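Local coordinates for protein adenylyltransferase VopS (Vibrio parahaemolyticus, PDB 3LET) that transfers AMP from ATP to a threonine of host Rho-family GTPases, cutting them off from their effectors and blocking actin assembly during Vibrio infection, at residues A[143-146]-A[147-150]; A[165-168]-A[169-172]; A[291-295]-A[296-300]. All coordinates share one frame; numbering follows the deposited sequence.

Interaction 1. Residues A[143-146]-A[147-150]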
# COMPACT_ATOMS: atom_id res chain seq x y z
N SER A 143 10.59 -14.76 -13.14
CA SER A 143 11.17 -16.05 -13.55
C SER A 143 10.24 -16.85 -14.45
O SER A 143 10.36 -18.07 -14.53
CB SER A 143 11.45 -16.93 -12.32
OG SER A 143 12.21 -16.24 -11.36
N THR A 144 9.31 -16.18 -15.11
CA THR A 144 8.39 -16.85 -16.02
C THR A 144 8.64 -16.28 -17.40
O THR A 144 9.06 -15.13 -17.51
CB THR A 144 6.94 -16.57 -15.59
OG1 THR A 144 6.79 -16.91 -14.20
CG2 THR A 144 5.97 -17.39 -16.40
N ASP A 145 8.39 -17.07 -18.46
CA ASP A 145 8.48 -16.54 -19.83
C ASP A 145 7.22 -15.73 -20.17
O ASP A 145 6.15 -16.30 -20.45
CB ASP A 145 8.67 -17.67 -20.84
CG ASP A 145 8.83 -17.16 -22.28
OD1 ASP A 145 8.67 -15.94 -22.51
OD2 ASP A 145 9.10 -17.99 -23.18
N LEU A 146 7.34 -14.41 -20.16
CA LEU A 146 6.20 -13.55 -20.39
C LEU A 146 5.97 -13.29 -21.88
O LEU A 146 5.22 -12.39 -22.24
CB LEU A 146 6.39 -12.21 -19.65
CG LEU A 146 6.69 -12.32 -18.16
CD1 LEU A 146 6.98 -10.94 -17.59
CD2 LEU A 146 5.54 -12.98 -17.39
N ASN A 147 6.59 -14.08 -22.74
CA ASN A 147 6.39 -13.90 -24.17
C ASN A 147 5.65 -15.07 -24.79
O ASN A 147 5.34 -15.05 -25.97
CB ASN A 147 7.73 -13.71 -24.89
CG ASN A 147 8.60 -12.65 -24.25
OD1 ASN A 147 8.14 -11.53 -23.99
ND2 ASN A 147 9.85 -12.99 -23.99
N GLN A 148 5.37 -16.10 -23.99
CA GLN A 148 4.68 -17.28 -24.51
C GLN A 148 3.33 -17.49 -23.83
O GLN A 148 3.05 -16.90 -22.80
CB GLN A 148 5.55 -18.53 -24.35
CG GLN A 148 5.83 -18.91 -22.91
CD GLN A 148 6.48 -20.29 -22.79
OE1 GLN A 148 6.19 -21.04 -21.85
NE2 GLN A 148 7.37 -20.62 -23.73
N GLY A 149 2.49 -18.33 -24.41
CA GLY A 149 1.26 -18.76 -23.76
C GLY A 149 0.23 -17.65 -23.62
O GLY A 149 -0.09 -16.96 -24.60
N VAL A 150 -0.32 -17.53 -22.41
CA VAL A 150 -1.28 -16.46 -22.08
C VAL A 150 -0.58 -15.14 -21.89
O VAL A 150 -1.07 -14.11 -22.34
CB VAL A 150 -2.04 -16.73 -20.76
CG1 VAL A 150 -3.01 -17.87 -20.92
CG2 VAL A 150 -1.06 -16.99 -19.61
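The carboxylate oxygen D145 OD1 takes the backbone N-H of N147, with OD1 2.8 Å from N147 N and an angle of 154° at the hydrogen. The donor comes from above the carboxylate plane, 39° out of it. With CG opposite the backbone N of its own residue (chi1 -178°), D145 carries its carboxylate beside its own carbonyl carbon, facing the N-H of N147. A bond from an aspartate side chain to the N-H two residues on is an Asx turn, and here it overlaps a type I beta turn running from D145 to Q148, within the loop that joins helix 113-139 to helix 157-160. The same oxygen also lies against the side chain of N147, 3.4 Å from its CB, with the amide turned nearly square to the carboxylate. On its other oxygen the carboxylate meets Q148, whose CG sits 3.4 Å from D145 OD2. Beyond CG the glutamine runs on extended, its amide only moderately inclined to the carboxylate; Q148 NE2 lies 3.2 Å from D145 OD2, but the angle is too poor for a hydrogen bond. L146 is the buried residue of the turn and sends its side chain onto K265 and H266 of helix 260-274, where N147 also touches K261 and D262. Just ahead of the turn, T144 OG1 is hydrogen-bonded to the carbonyl oxygen of G140.

Interaction 2. Residues A[165-168]-A[169-172]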
# COMPACT_ATOMS: atom_id res chain seq x y z
N VAL A 165 -7.56 3.18 -35.80
CA VAL A 165 -6.33 4.00 -35.83
C VAL A 165 -5.10 3.09 -35.82
O VAL A 165 -5.14 1.99 -35.25
CB VAL A 165 -6.22 4.94 -34.62
CG1 VAL A 165 -7.36 5.94 -34.60
CG2 VAL A 165 -6.19 4.14 -33.33
N THR A 166 -4.00 3.56 -36.42
CA THR A 166 -2.77 2.80 -36.51
C THR A 166 -1.65 3.27 -35.56
O THR A 166 -0.75 2.50 -35.27
CB THR A 166 -2.16 2.86 -37.95
OG1 THR A 166 -1.96 4.23 -38.31
CG2 THR A 166 -3.05 2.21 -38.95
N ASN A 167 -1.68 4.53 -35.13
CA ASN A 167 -0.60 5.10 -34.32
C ASN A 167 -0.65 4.46 -32.91
O ASN A 167 -1.73 4.24 -32.36
CB ASN A 167 -0.74 6.64 -34.34
CG ASN A 167 -0.24 7.34 -33.07
OD1 ASN A 167 -0.80 7.17 -32.01
ND2 ASN A 167 0.77 8.21 -33.21
N ASN A 168 0.51 4.12 -32.34
CA ASN A 168 0.51 3.30 -31.13
C ASN A 168 -0.06 4.04 -29.94
O ASN A 168 -0.71 3.43 -29.09
CB ASN A 168 1.92 2.80 -30.82
CG ASN A 168 2.27 1.56 -31.61
OD1 ASN A 168 1.39 0.81 -32.03
ND2 ASN A 168 3.55 1.33 -31.83
N VAL A 169 0.17 5.34 -29.88
CA VAL A 169 -0.36 6.13 -28.76
C VAL A 169 -1.88 6.14 -28.81
O VAL A 169 -2.54 6.00 -27.78
CB VAL A 169 0.17 7.59 -28.77
CG1 VAL A 169 -0.49 8.40 -27.68
CG2 VAL A 169 1.68 7.59 -28.58
N GLU A 170 -2.45 6.28 -30.00
CA GLU A 170 -3.91 6.26 -30.08
C GLU A 170 -4.50 4.86 -29.83
O GLU A 170 -5.58 4.73 -29.20
CB GLU A 170 -4.39 6.86 -31.42
CG GLU A 170 -4.13 8.35 -31.50
CD GLU A 170 -4.50 8.92 -32.86
OE1 GLU A 170 -5.70 9.10 -33.13
OE2 GLU A 170 -3.59 9.17 -33.67
N ARG A 171 -3.79 3.82 -30.27
CA ARG A 171 -4.22 2.46 -30.00
C ARG A 171 -4.21 2.17 -28.49
O ARG A 171 -5.13 1.56 -27.95
CB ARG A 171 -3.30 1.44 -30.71
CG ARG A 171 -3.45 1.48 -32.25
CD ARG A 171 -2.53 0.48 -32.95
NE ARG A 171 -2.80 -0.88 -32.48
CZ ARG A 171 -1.95 -1.63 -31.80
NH1 ARG A 171 -0.71 -1.21 -31.51
NH2 ARG A 171 -2.32 -2.86 -31.44
N ALA A 172 -3.15 2.61 -27.82
CA ALA A 172 -3.04 2.37 -26.38
C ALA A 172 -4.14 3.13 -25.66
O ALA A 172 -4.78 2.59 -24.77
CB ALA A 172 -1.68 2.80 -25.88
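N167 OD1 accepts the backbone N-H of E170 at 2.7 Å from E170 N, in a bond that is nearly straight at the hydrogen (159°) and lies almost in line with the amide C=O. N167 is the N-cap of helix 168-179, its side chain supplying an acceptor to an amide that has no earlier helical carbonyl to use. The main chain adds R171 N to N167 O at 3.0 Å and A172 N to N168 O at 2.9 Å, the first turn of regular helical bonding. On the outside of this turn N168 and R171 run side by side in the same direction. A bend at chi3 (58°) swings the guanidinium toward N168, and R171 NH1 reaches N168 OD1 at 3.0 Å with a more bent angle of 139°. The oxygen sits at the guanidinium edge, in its plane, although the two flat groups are steeply turned against each other. That same NH1 has its stronger partner in the carbonyl oxygen of F299, while NH2 forms a salt bridge with E157. Farther out, V165 CG2 lies against E170 CB at 3.8 Å, the two side chains crossing at about a right angle. R171 CG rests 3.5 Å from V165 O, and R171 CD 3.6 Å from T166 O. V169 and A172 turn to two neighbouring helices, meeting K195 and L194 of helix 184-199 and L294 and A290 of helix 281-295.

Interaction 3. Residues A[291-295]-A[296-300]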
# COMPACT_ATOMS: atom_id res chain seq x y z
N ILE A 291 2.18 3.17 -20.94
CA ILE A 291 3.30 4.09 -20.97
C ILE A 291 4.60 3.31 -21.18
O ILE A 291 5.44 3.72 -21.98
CB ILE A 291 3.41 4.89 -19.68
CG1 ILE A 291 2.18 5.81 -19.52
CG2 ILE A 291 4.70 5.71 -19.64
CD1 ILE A 291 2.05 6.35 -18.06
N ALA A 292 4.77 2.21 -20.45
CA ALA A 292 5.99 1.40 -20.60
C ALA A 292 6.11 0.92 -22.05
O ALA A 292 7.19 0.96 -22.65
CB ALA A 292 6.00 0.20 -19.63
N GLU A 293 5.00 0.48 -22.62
CA GLU A 293 5.01 -0.02 -23.99
C GLU A 293 5.42 1.07 -24.96
O GLU A 293 6.21 0.84 -25.90
CB GLU A 293 3.64 -0.52 -24.39
CG GLU A 293 3.24 -1.84 -23.77
CD GLU A 293 3.99 -3.00 -24.41
OE1 GLU A 293 3.63 -3.40 -25.53
OE2 GLU A 293 4.96 -3.48 -23.79
N LEU A 294 4.86 2.26 -24.77
CA LEU A 294 5.07 3.34 -25.73
C LEU A 294 6.52 3.80 -25.65
O LEU A 294 7.15 4.07 -26.67
CB LEU A 294 4.11 4.51 -25.49
CG LEU A 294 2.64 4.19 -25.77
CD1 LEU A 294 1.77 5.38 -25.43
CD2 LEU A 294 2.40 3.78 -27.25
N ARG A 295 7.08 3.82 -24.44
CA ARG A 295 8.47 4.21 -24.28
C ARG A 295 9.39 3.19 -24.92
O ARG A 295 10.57 3.48 -25.18
CB ARG A 295 8.81 4.40 -22.80
CG ARG A 295 8.10 5.62 -22.21
CD ARG A 295 8.46 5.81 -20.75
NE ARG A 295 7.91 7.05 -20.21
CZ ARG A 295 8.13 7.46 -18.97
NH1 ARG A 295 8.88 6.69 -18.16
NH2 ARG A 295 7.61 8.59 -18.53
N ASN A 296 8.87 1.98 -25.15
CA ASN A 296 9.63 0.96 -25.88
C ASN A 296 9.20 0.87 -27.35
O ASN A 296 9.41 -0.16 -27.99
CB ASN A 296 9.50 -0.41 -25.21
CG ASN A 296 10.64 -1.36 -25.59
OD1 ASN A 296 11.80 -0.97 -25.61
ND2 ASN A 296 10.30 -2.61 -25.87
N ASP A 297 8.59 1.94 -27.86
CA ASP A 297 8.18 2.03 -29.28
C ASP A 297 7.29 0.87 -29.72
O ASP A 297 7.47 0.26 -30.79
CB ASP A 297 9.42 2.14 -30.19
CG ASP A 297 9.07 2.55 -31.63
OD1 ASP A 297 8.05 3.24 -31.82
OD2 ASP A 297 9.82 2.18 -32.57
N SER A 298 6.30 0.55 -28.91
CA SER A 298 5.43 -0.58 -29.25
C SER A 298 4.10 -0.40 -28.55
O SER A 298 3.98 0.43 -27.67
CB SER A 298 6.06 -1.89 -28.80
OG SER A 298 6.06 -2.00 -27.38
N PHE A 299 3.10 -1.16 -28.96
CA PHE A 299 1.94 -1.33 -28.11
C PHE A 299 1.23 -2.63 -28.45
O PHE A 299 0.69 -2.78 -29.53
CB PHE A 299 0.94 -0.17 -28.16
CG PHE A 299 -0.27 -0.45 -27.33
CD1 PHE A 299 -0.15 -0.61 -25.95
CD2 PHE A 299 -1.50 -0.70 -27.91
CE1 PHE A 299 -1.21 -0.93 -25.18
CE2 PHE A 299 -2.58 -1.04 -27.14
CZ PHE A 299 -2.45 -1.14 -25.76
N ASN A 300 1.25 -3.55 -27.49
CA ASN A 300 0.59 -4.84 -27.62
C ASN A 300 -0.51 -4.92 -26.56
O ASN A 300 -0.20 -4.96 -25.37
CB ASN A 300 1.61 -5.94 -27.36
CG ASN A 300 2.85 -5.81 -28.24
OD1 ASN A 300 2.79 -6.07 -29.44
ND2 ASN A 300 3.97 -5.41 -27.65
O HOH W 1 5.90 -5.46 -25.06
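E293 and the residues after it form a local helix-ending contact, a Schellman motif in which helix 281-295 gives way to the loop leading to helix 304-311. This helix starts at the Fic loop, whose G280, N281 and G282 probably bind ATP, so the contact lies at its far end. Two bonds define the motif: S298 N to E293 O at 3.0 Å and D297 N to L294 O at 2.8 Å, with D297 at positive phi in the C-prime position. E293 O is gripped further by N296 N, from well above the carbonyl plane, and by S298 OG at 3.2 Å. The side chain of E293 continues the job. Bent at chi2 (-74°), it doubles back toward the emerging loop, where a single oxygen, OE1, holds both the side-chain amide and the backbone N-H of N300: E293 OE1 takes N300 ND2 at 2.9 Å on its syn lone pair and N300 N at 3.1 Å on its anti lone pair. Carboxylate and amide planes are 56° apart. Water 1 donates to E293 OE2 and accepts a weak bond from N300 ND2. Beneath, E293 CB meets the edge of the F299 ring at CD1, 4.1 Å away, and L294 CD2 approaches F299 CB at 4.3 Å; the ring itself also meets W175. With two N-H donors on one oxygen and a water on the other, the buried carboxylate of E293 is well supplied with partners, which would favour its charged form and fix its rotation.

How the interactions relate
All three contacts are local, and in each a side-chain or carbonyl oxygen accepts backbone N-H; in interaction 3 alone does a single oxygen collect several donors. Interaction 1 is a partly buried turn in a loop, resting on helix 260-274, which N296 of interaction 3 also touches; the two stay about 8 Å apart at their nearest atoms. Interaction 2, a surface contact, begins helix 168-179, whereas interaction 3 ends helix 281-295 and is partly buried. These two meet directly, centres about 10 Å apart, through the packing of A172 on F299 and of N168 on L294. A helix start and a helix end are thereby joined near R286, a probable ATP-binding residue.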